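Long-range contact in PA0821 (PDB 7DRG), which probably acts as the immunity protein (antitoxin) that neutralises a VRR-NUC-domain effector of the Pseudomonas aeruginosa type VI secretion system: residues P30-G42 against G116-D128. Residues are numbered along the deposited sequence; the frame is centred on the assembly and turned at random.
Sequences PEDYIGAVLCLRG and GKKSRDAGAWLFD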
ATOM      1  N   PRO B  30      12.621  -7.312   6.985  1.00 32.28           N
ATOM      2  CA  PRO B  30      12.903  -8.366   6.006  1.00 28.01           C
ATOM      3  C   PRO B  30      13.836  -9.429   6.555  1.00 38.17           C
ATOM      4  O   PRO B  30      14.728  -9.159   7.362  1.00 37.36           O
ATOM      5  CB  PRO B  30      13.547  -7.604   4.840  1.00 28.52           C
ATOM      6  CG  PRO B  30      13.950  -6.260   5.409  1.00 36.05           C
ATOM      7  CD  PRO B  30      12.940  -5.971   6.467  1.00 35.03           C
ATOM      8  N   GLU B  31      13.609 -10.659   6.104  1.00 28.04           N
ATOM      9  CA  GLU B  31      14.436 -11.803   6.453  1.00 29.66           C
ATOM     10  C   GLU B  31      15.031 -12.396   5.184  1.00 35.06           C
ATOM     11  O   GLU B  31      14.671 -12.022   4.066  1.00 31.19           O
ATOM     12  CB  GLU B  31      13.632 -12.849   7.233  1.00 30.03           C
ATOM     13  CG  GLU B  31      13.322 -12.406   8.650  1.00 40.05           C
ATOM     14  CD  GLU B  31      12.255 -13.248   9.318  1.00 48.89           C
ATOM     15  OE1 GLU B  31      11.981 -14.365   8.833  1.00 48.24           O
ATOM     16  OE2 GLU B  31      11.685 -12.785  10.330  1.00 49.10           O
ATOM     17  N   ASP B  32      15.943 -13.348   5.376  1.00 33.91           N
ATOM     18  CA  ASP B  32      16.818 -13.823   4.302  1.00 38.57           C
ATOM     19  C   ASP B  32      16.155 -14.932   3.475  1.00 31.61           C
ATOM     20  O   ASP B  32      16.679 -16.032   3.328  1.00 33.92           O
ATOM     21  CB  ASP B  32      18.141 -14.296   4.895  1.00 44.11           C
ATOM     22  CG  ASP B  32      19.235 -14.432   3.856  1.00 56.40           C
ATOM     23  OD1 ASP B  32      19.078 -13.865   2.754  1.00 59.52           O
ATOM     24  OD2 ASP B  32      20.245 -15.111   4.141  1.00 64.31           O
ATOM     25  N   TYR B  33      14.981 -14.622   2.922  1.00 30.05           N
ATOM     26  CA  TYR B  33      14.309 -15.533   2.001  1.00 24.91           C
ATOM     27  C   TYR B  33      13.381 -14.707   1.126  1.00 27.25           C
ATOM     28  O   TYR B  33      13.096 -13.545   1.422  1.00 25.60           O
ATOM     29  CB  TYR B  33      13.540 -16.645   2.738  1.00 29.37           C
ATOM     30  CG  TYR B  33      12.264 -16.199   3.430  1.00 27.44           C
ATOM     31  CD1 TYR B  33      12.302 -15.626   4.696  1.00 25.55           C
ATOM     32  CD2 TYR B  33      11.020 -16.356   2.824  1.00 26.52           C
ATOM     33  CE1 TYR B  33      11.142 -15.222   5.339  1.00 27.61           C
ATOM     34  CE2 TYR B  33       9.850 -15.948   3.459  1.00 25.62           C
ATOM     35  CZ  TYR B  33       9.920 -15.376   4.720  1.00 28.00           C
ATOM     36  OH  TYR B  33       8.777 -14.957   5.372  1.00 27.36           O
ATOM     37  N   ILE B  34      12.914 -15.310   0.036  1.00 23.40           N
ATOM     38  CA  ILE B  34      11.984 -14.648  -0.874  1.00 23.10           C
ATOM     39  C   ILE B  34      10.570 -14.944  -0.385  1.00 21.87           C
ATOM     40  O   ILE B  34      10.114 -16.089  -0.435  1.00 22.05           O
ATOM     41  CB  ILE B  34      12.179 -15.113  -2.320  1.00 24.67           C
ATOM     42  CG1 ILE B  34      13.619 -14.854  -2.776  1.00 27.80           C
ATOM     43  CG2 ILE B  34      11.168 -14.423  -3.231  1.00 23.45           C
ATOM     44  CD1 ILE B  34      13.939 -15.441  -4.143  1.00 31.20           C
ATOM     45  N   GLY B  35       9.868 -13.911   0.085  1.00 21.85           N
ATOM     46  CA  GLY B  35       8.541 -14.117   0.637  1.00 19.37           C
ATOM     47  C   GLY B  35       7.428 -14.167  -0.391  1.00 19.03           C
ATOM     48  O   GLY B  35       6.393 -14.797  -0.153  1.00 20.05           O
ATOM     49  N   ALA B  36       7.616 -13.475  -1.509  1.00 18.88           N
ATOM     50  CA  ALA B  36       6.560 -13.401  -2.531  1.00 19.00           C
ATOM     51  C   ALA B  36       7.165 -13.169  -3.911  1.00 23.40           C
ATOM     52  O   ALA B  36       8.102 -12.456  -4.004  1.00 21.72           O
ATOM     53  CB  ALA B  36       5.590 -12.298  -2.180  1.00 18.53           C
ATOM     54  N   VAL B  37       6.582 -13.776  -4.936  1.00 17.42           N
ATOM     55  CA  VAL B  37       7.076 -13.519  -6.309  1.00 19.66           C
ATOM     56  C   VAL B  37       5.865 -13.353  -7.217  1.00 17.76           C
ATOM     57  O   VAL B  37       4.978 -14.136  -7.146  1.00 17.99           O
ATOM     58  CB  VAL B  37       8.063 -14.578  -6.819  1.00 25.87           C
ATOM     59  CG1 VAL B  37       7.476 -15.960  -6.791  1.00 26.75           C
ATOM     60  CG2 VAL B  37       8.572 -14.238  -8.210  1.00 28.38           C
ATOM     61  N   LEU B  38       5.869 -12.284  -7.988  1.00 18.74           N
ATOM     62  CA  LEU B  38       4.774 -11.995  -8.925  1.00 16.00           C
ATOM     63  C   LEU B  38       4.908 -12.928 -10.125  1.00 17.53           C
ATOM     64  O   LEU B  38       5.955 -12.995 -10.704  1.00 19.65           O
ATOM     65  CB  LEU B  38       4.821 -10.523  -9.342  1.00 18.80           C
ATOM     66  CG  LEU B  38       3.636 -10.016 -10.156  1.00 23.99           C
ATOM     67  CD1 LEU B  38       2.310 -10.189  -9.443  1.00 21.81           C
ATOM     68  CD2 LEU B  38       3.842  -8.584 -10.583  1.00 28.43           C
ATOM     69  N   CYS B  39       3.828 -13.614 -10.441  1.00 17.41           N
ATOM     70  CA  CYS B  39       3.867 -14.562 -11.542  1.00 16.30           C
ATOM     71  C   CYS B  39       2.496 -14.614 -12.207  1.00 15.70           C
ATOM     72  O   CYS B  39       1.563 -13.898 -11.825  1.00 17.57           O
ATOM     73  CB  CYS B  39       4.317 -15.939 -11.040  1.00 18.55           C
ATOM     74  SG  CYS B  39       3.192 -16.630  -9.813  1.00 21.64           S
ATOM     75  N   LEU B  40       2.390 -15.451 -13.235  1.00 15.57           N
ATOM     76  CA  LEU B  40       1.127 -15.710 -13.915  1.00 14.09           C
ATOM     77  C   LEU B  40       0.590 -17.039 -13.392  1.00 14.74           C
ATOM     78  O   LEU B  40       1.140 -18.100 -13.703  1.00 17.74           O
ATOM     79  CB  LEU B  40       1.339 -15.746 -15.423  1.00 17.38           C
ATOM     80  CG  LEU B  40       0.165 -16.191 -16.290  1.00 17.64           C
ATOM     81  CD1 LEU B  40      -1.075 -15.375 -15.982  1.00 19.43           C
ATOM     82  CD2 LEU B  40       0.563 -16.051 -17.760  1.00 20.48           C
ATOM     83  N   ARG B  41      -0.488 -16.980 -12.615  1.00 14.34           N
ATOM     84  CA  ARG B  41      -1.011 -18.143 -11.913  1.00 14.55           C
ATOM     85  C   ARG B  41      -2.430 -18.450 -12.364  1.00 14.94           C
ATOM     86  O   ARG B  41      -3.241 -17.538 -12.571  1.00 15.51           O
ATOM     87  CB  ARG B  41      -0.996 -17.920 -10.398  1.00 15.43           C
ATOM     88  CG  ARG B  41      -1.333 -19.162  -9.575  1.00 15.23           C
ATOM     89  CD  ARG B  41      -1.070 -18.899  -8.080  1.00 15.70           C
ATOM     90  NE  ARG B  41      -2.075 -18.029  -7.474  1.00 18.10           N
ATOM     91  CZ  ARG B  41      -1.913 -17.471  -6.273  1.00 22.25           C
ATOM     92  NH1 ARG B  41      -0.791 -17.688  -5.608  1.00 24.12           N
ATOM     93  NH2 ARG B  41      -2.857 -16.708  -5.744  1.00 22.07           N
ATOM     94  N   GLY B  42      -2.721 -19.738 -12.504  1.00 15.25           N
ATOM     95  CA  GLY B  42      -4.069 -20.206 -12.788  1.00 16.17           C
ATOM     96  C   GLY B  42      -4.575 -21.057 -11.641  1.00 13.35           C
ATOM     97  O   GLY B  42      -3.812 -21.814 -11.038  1.00 15.02           O
ATOM     98  N   GLY B 116      11.521 -22.327  -5.870  1.00 21.11           N
ATOM     99  CA  GLY B 116      12.384 -21.496  -5.048  1.00 23.26           C
ATOM    100  C   GLY B 116      13.757 -22.125  -4.880  1.00 24.91           C
ATOM    101  O   GLY B 116      13.893 -23.346  -4.786  1.00 23.62           O
ATOM    102  N   LYS B 117      14.792 -21.283  -4.833  1.00 23.50           N
ATOM    103  CA  LYS B 117      16.137 -21.807  -4.600  1.00 28.26           C
ATOM    104  C   LYS B 117      16.221 -22.514  -3.252  1.00 26.45           C
ATOM    105  O   LYS B 117      16.655 -23.670  -3.165  1.00 28.80           O
ATOM    106  CB  LYS B 117      17.174 -20.684  -4.681  1.00 34.69           C
ATOM    107  CG  LYS B 117      18.598 -21.184  -4.477  1.00 46.58           C
ATOM    108  CD  LYS B 117      19.626 -20.071  -4.592  1.00 52.95           C
ATOM    109  CE  LYS B 117      21.001 -20.564  -4.149  1.00 58.56           C
ATOM    110  NZ  LYS B 117      21.433 -21.790  -4.883  1.00 64.49           N
ATOM    111  N   LYS B 118      15.823 -21.831  -2.187  1.00 26.58           N
ATOM    112  CA  LYS B 118      15.633 -22.464  -0.892  1.00 27.97           C
ATOM    113  C   LYS B 118      14.203 -22.977  -0.791  1.00 25.85           C
ATOM    114  O   LYS B 118      13.294 -22.439  -1.424  1.00 25.50           O
ATOM    115  CB  LYS B 118      15.936 -21.472   0.230  1.00 32.25           C
ATOM    116  CG  LYS B 118      17.320 -20.844   0.107  1.00 35.50           C
ATOM    117  CD  LYS B 118      17.795 -20.217   1.409  1.00 47.26           C
ATOM    118  CE  LYS B 118      17.466 -18.739   1.474  1.00 47.76           C
ATOM    119  NZ  LYS B 118      16.009 -18.495   1.590  1.00 55.47           N
ATOM    120  N   SER B 119      14.008 -24.048  -0.015  1.00 26.36           N
ATOM    121  CA  SER B 119      12.662 -24.598   0.122  1.00 24.23           C
ATOM    122  C   SER B 119      11.693 -23.578   0.711  1.00 27.14           C
ATOM    123  O   SER B 119      10.483 -23.669   0.468  1.00 30.38           O
ATOM    124  CB  SER B 119      12.692 -25.873   0.978  1.00 23.84           C
ATOM    125  OG  SER B 119      13.137 -25.590   2.299  1.00 28.79           O
ATOM    126  N   ARG B 120      12.209 -22.598   1.458  1.00 25.76           N
ATOM    127  CA  ARG B 120      11.419 -21.535   2.056  1.00 24.74           C
ATOM    128  C   ARG B 120      11.062 -20.437   1.059  1.00 27.83           C
ATOM    129  O   ARG B 120      10.147 -19.650   1.323  1.00 27.36           O
ATOM    130  CB  ARG B 120      12.205 -20.947   3.233  1.00 31.42           C
ATOM    131  CG  ARG B 120      11.436 -20.038   4.165  1.00 38.52           C
ATOM    132  CD  ARG B 120      12.379 -19.510   5.223  1.00 38.62           C
ATOM    133  NE  ARG B 120      11.695 -18.709   6.230  1.00 45.37           N
ATOM    134  CZ  ARG B 120      12.327 -18.018   7.169  1.00 46.95           C
ATOM    135  NH1 ARG B 120      13.653 -18.034   7.215  1.00 48.51           N
ATOM    136  NH2 ARG B 120      11.639 -17.310   8.054  1.00 52.14           N
ATOM    137  N   ASP B 121      11.764 -20.363  -0.069  1.00 24.60           N
ATOM    138  CA  ASP B 121      11.554 -19.289  -1.032  1.00 24.88           C
ATOM    139  C   ASP B 121      10.278 -19.499  -1.836  1.00 22.64           C
ATOM    140  O   ASP B 121      10.006 -20.599  -2.327  1.00 22.76           O
ATOM    141  CB  ASP B 121      12.718 -19.198  -2.017  1.00 22.83           C
ATOM    142  CG  ASP B 121      13.986 -18.647  -1.406  1.00 32.23           C
ATOM    143  OD1 ASP B 121      13.909 -17.961  -0.363  1.00 30.23           O
ATOM    144  OD2 ASP B 121      15.064 -18.891  -1.995  1.00 31.33           O
ATOM    145  N   ALA B 122       9.520 -18.418  -2.011  1.00 22.03           N
ATOM    146  CA  ALA B 122       8.525 -18.378  -3.076  1.00 19.06           C
ATOM    147  C   ALA B 122       9.213 -18.528  -4.424  1.00 21.88           C
ATOM    148  O   ALA B 122      10.326 -18.039  -4.628  1.00 22.64           O
ATOM    149  CB  ALA B 122       7.742 -17.066  -3.030  1.00 19.31           C
ATOM    150  N   GLY B 123       8.553 -19.233  -5.343  1.00 21.66           N
ATOM    151  CA  GLY B 123       9.077 -19.412  -6.678  1.00 23.89           C
ATOM    152  C   GLY B 123       8.001 -19.133  -7.709  1.00 21.05           C
ATOM    153  O   GLY B 123       6.805 -19.229  -7.433  1.00 22.32           O
ATOM    154  N   ALA B 124       8.454 -18.788  -8.915  1.00 16.62           N
ATOM    155  CA  ALA B 124       7.537 -18.376  -9.971  1.00 16.72           C
ATOM    156  C   ALA B 124       6.935 -19.543 -10.741  1.00 18.46           C
ATOM    157  O   ALA B 124       5.914 -19.354 -11.406  1.00 18.44           O
ATOM    158  CB  ALA B 124       8.253 -17.430 -10.940  1.00 21.74           C
ATOM    159  N   TRP B 125       7.524 -20.734 -10.658  1.00 17.25           N
ATOM    160  CA  TRP B 125       6.949 -21.945 -11.228  1.00 17.05           C
ATOM    161  C   TRP B 125       6.257 -22.714 -10.111  1.00 19.17           C
ATOM    162  O   TRP B 125       6.846 -22.919  -9.044  1.00 21.64           O
ATOM    163  CB  TRP B 125       8.022 -22.835 -11.858  1.00 18.51           C
ATOM    164  CG  TRP B 125       8.748 -22.263 -13.044  1.00 16.65           C
ATOM    165  CD1 TRP B 125       9.909 -21.555 -13.029  1.00 23.07           C
ATOM    166  CD2 TRP B 125       8.383 -22.409 -14.425  1.00 20.84           C
ATOM    167  NE1 TRP B 125      10.284 -21.232 -14.313  1.00 23.58           N
ATOM    168  CE2 TRP B 125       9.363 -21.743 -15.187  1.00 21.41           C
ATOM    169  CE3 TRP B 125       7.319 -23.025 -15.086  1.00 19.70           C
ATOM    170  CZ2 TRP B 125       9.310 -21.675 -16.579  1.00 22.51           C
ATOM    171  CZ3 TRP B 125       7.267 -22.961 -16.472  1.00 23.68           C
ATOM    172  CH2 TRP B 125       8.260 -22.291 -17.201  1.00 25.02           C
ATOM    173  N   LEU B 126       5.020 -23.133 -10.353  1.00 17.18           N
ATOM    174  CA  LEU B 126       4.218 -23.793  -9.330  1.00 15.90           C
ATOM    175  C   LEU B 126       3.301 -24.816  -9.980  1.00 17.39           C
ATOM    176  O   LEU B 126       2.739 -24.560 -11.048  1.00 16.26           O
ATOM    177  CB  LEU B 126       3.372 -22.780  -8.554  1.00 18.02           C
ATOM    178  CG  LEU B 126       2.328 -23.355  -7.596  1.00 20.08           C
ATOM    179  CD1 LEU B 126       3.007 -23.789  -6.316  1.00 22.87           C
ATOM    180  CD2 LEU B 126       1.209 -22.350  -7.324  1.00 24.60           C
ATOM    181  N   PHE B 127       3.147 -25.971  -9.333  1.00 15.78           N
ATOM    182  CA  PHE B 127       2.081 -26.908  -9.682  1.00 16.29           C
ATOM    183  C   PHE B 127       1.611 -27.511  -8.369  1.00 15.45           C
ATOM    184  O   PHE B 127       2.365 -28.241  -7.728  1.00 16.69           O
ATOM    185  CB  PHE B 127       2.572 -27.985 -10.653  1.00 18.11           C
ATOM    186  CG  PHE B 127       1.476 -28.834 -11.241  1.00 15.51           C
ATOM    187  CD1 PHE B 127       1.054 -29.994 -10.600  1.00 18.11           C
ATOM    188  CD2 PHE B 127       0.887 -28.497 -12.454  1.00 17.52           C
ATOM    189  CE1 PHE B 127       0.063 -30.797 -11.150  1.00 21.11           C
ATOM    190  CE2 PHE B 127      -0.107 -29.315 -13.012  1.00 16.47           C
ATOM    191  CZ  PHE B 127      -0.522 -30.442 -12.359  1.00 17.75           C
ATOM    192  N   ASP B 128       0.380 -27.199  -7.968  1.00 14.73           N
ATOM    193  CA  ASP B 128      -0.099 -27.492  -6.621  1.00 15.64           C
ATOM    194  C   ASP B 128      -1.445 -28.197  -6.711  1.00 19.67           C
ATOM    195  O   ASP B 128      -2.422 -27.601  -7.176  1.00 19.16           O
ATOM    196  CB  ASP B 128      -0.217 -26.185  -5.826  1.00 16.76           C
ATOM    197  CG  ASP B 128      -0.572 -26.388  -4.365  1.00 32.21           C
ATOM    198  OD1 ASP B 128      -0.931 -27.505  -3.948  1.00 37.07           O
ATOM    199  OD2 ASP B 128      -0.485 -25.392  -3.620  1.00 37.67           O
TER
HETATM  200  O   HOH W   1      15.852 -18.476   5.661  1.00 51.75           O
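The guanidinium of Arg-120 lies flat on one face of the Tyr-33 ring, planes 13° apart and centres 4.0 Å apart, with NE offset toward the ring's rim and CD over the ring as well, in a CH-pi contact. An extended chain, CG anti to the backbone N (chi1 -167°), carries the group there. Glu-31 OE1 sits at the ring's edge and forms a salt bridge with Arg-120 NH2 at 3.1 Å, though the hydrogen bond in it is weak and bent. A water lies in plane at the guanidinium edge, 2.7 Å from Arg-120 NH1, while NE bonds Ser-190 OG; this bond and the stack should limit the group's rotation. Beyond the ring, Tyr-33 OH bonds Asp-194. Next comes the type I beta turn from Lys-118 to Asp-121, which brings the Asp-121 carboxylate up to the backbone of Ile-34. Strands 34-46 and 126-131 both pair antiparallel with strand 144-151. Asp-121 OD1 takes Ile-34 N (2.9 Å, nearly straight) and, in a salt bridge, Lys-118 NZ from opposite faces of its plane, and OD2 accepts Lys-118 N across the turn. Lys-118, its chain bent at the far end, also gives NZ to a lone pair of Asp-32 O. Ala-122 N returns a bond to Ile-34 O at 2.9 Å. From here the loop leading into strand 126-131 runs beside strand 34-46: Val-37 CG1 presses on the backbone at Gly-123 C (3.3 Å), while its CG2 meets the Ala-124 methyl, and Cys-39 CB makes an apolar contact with that same methyl at 4.2 Å.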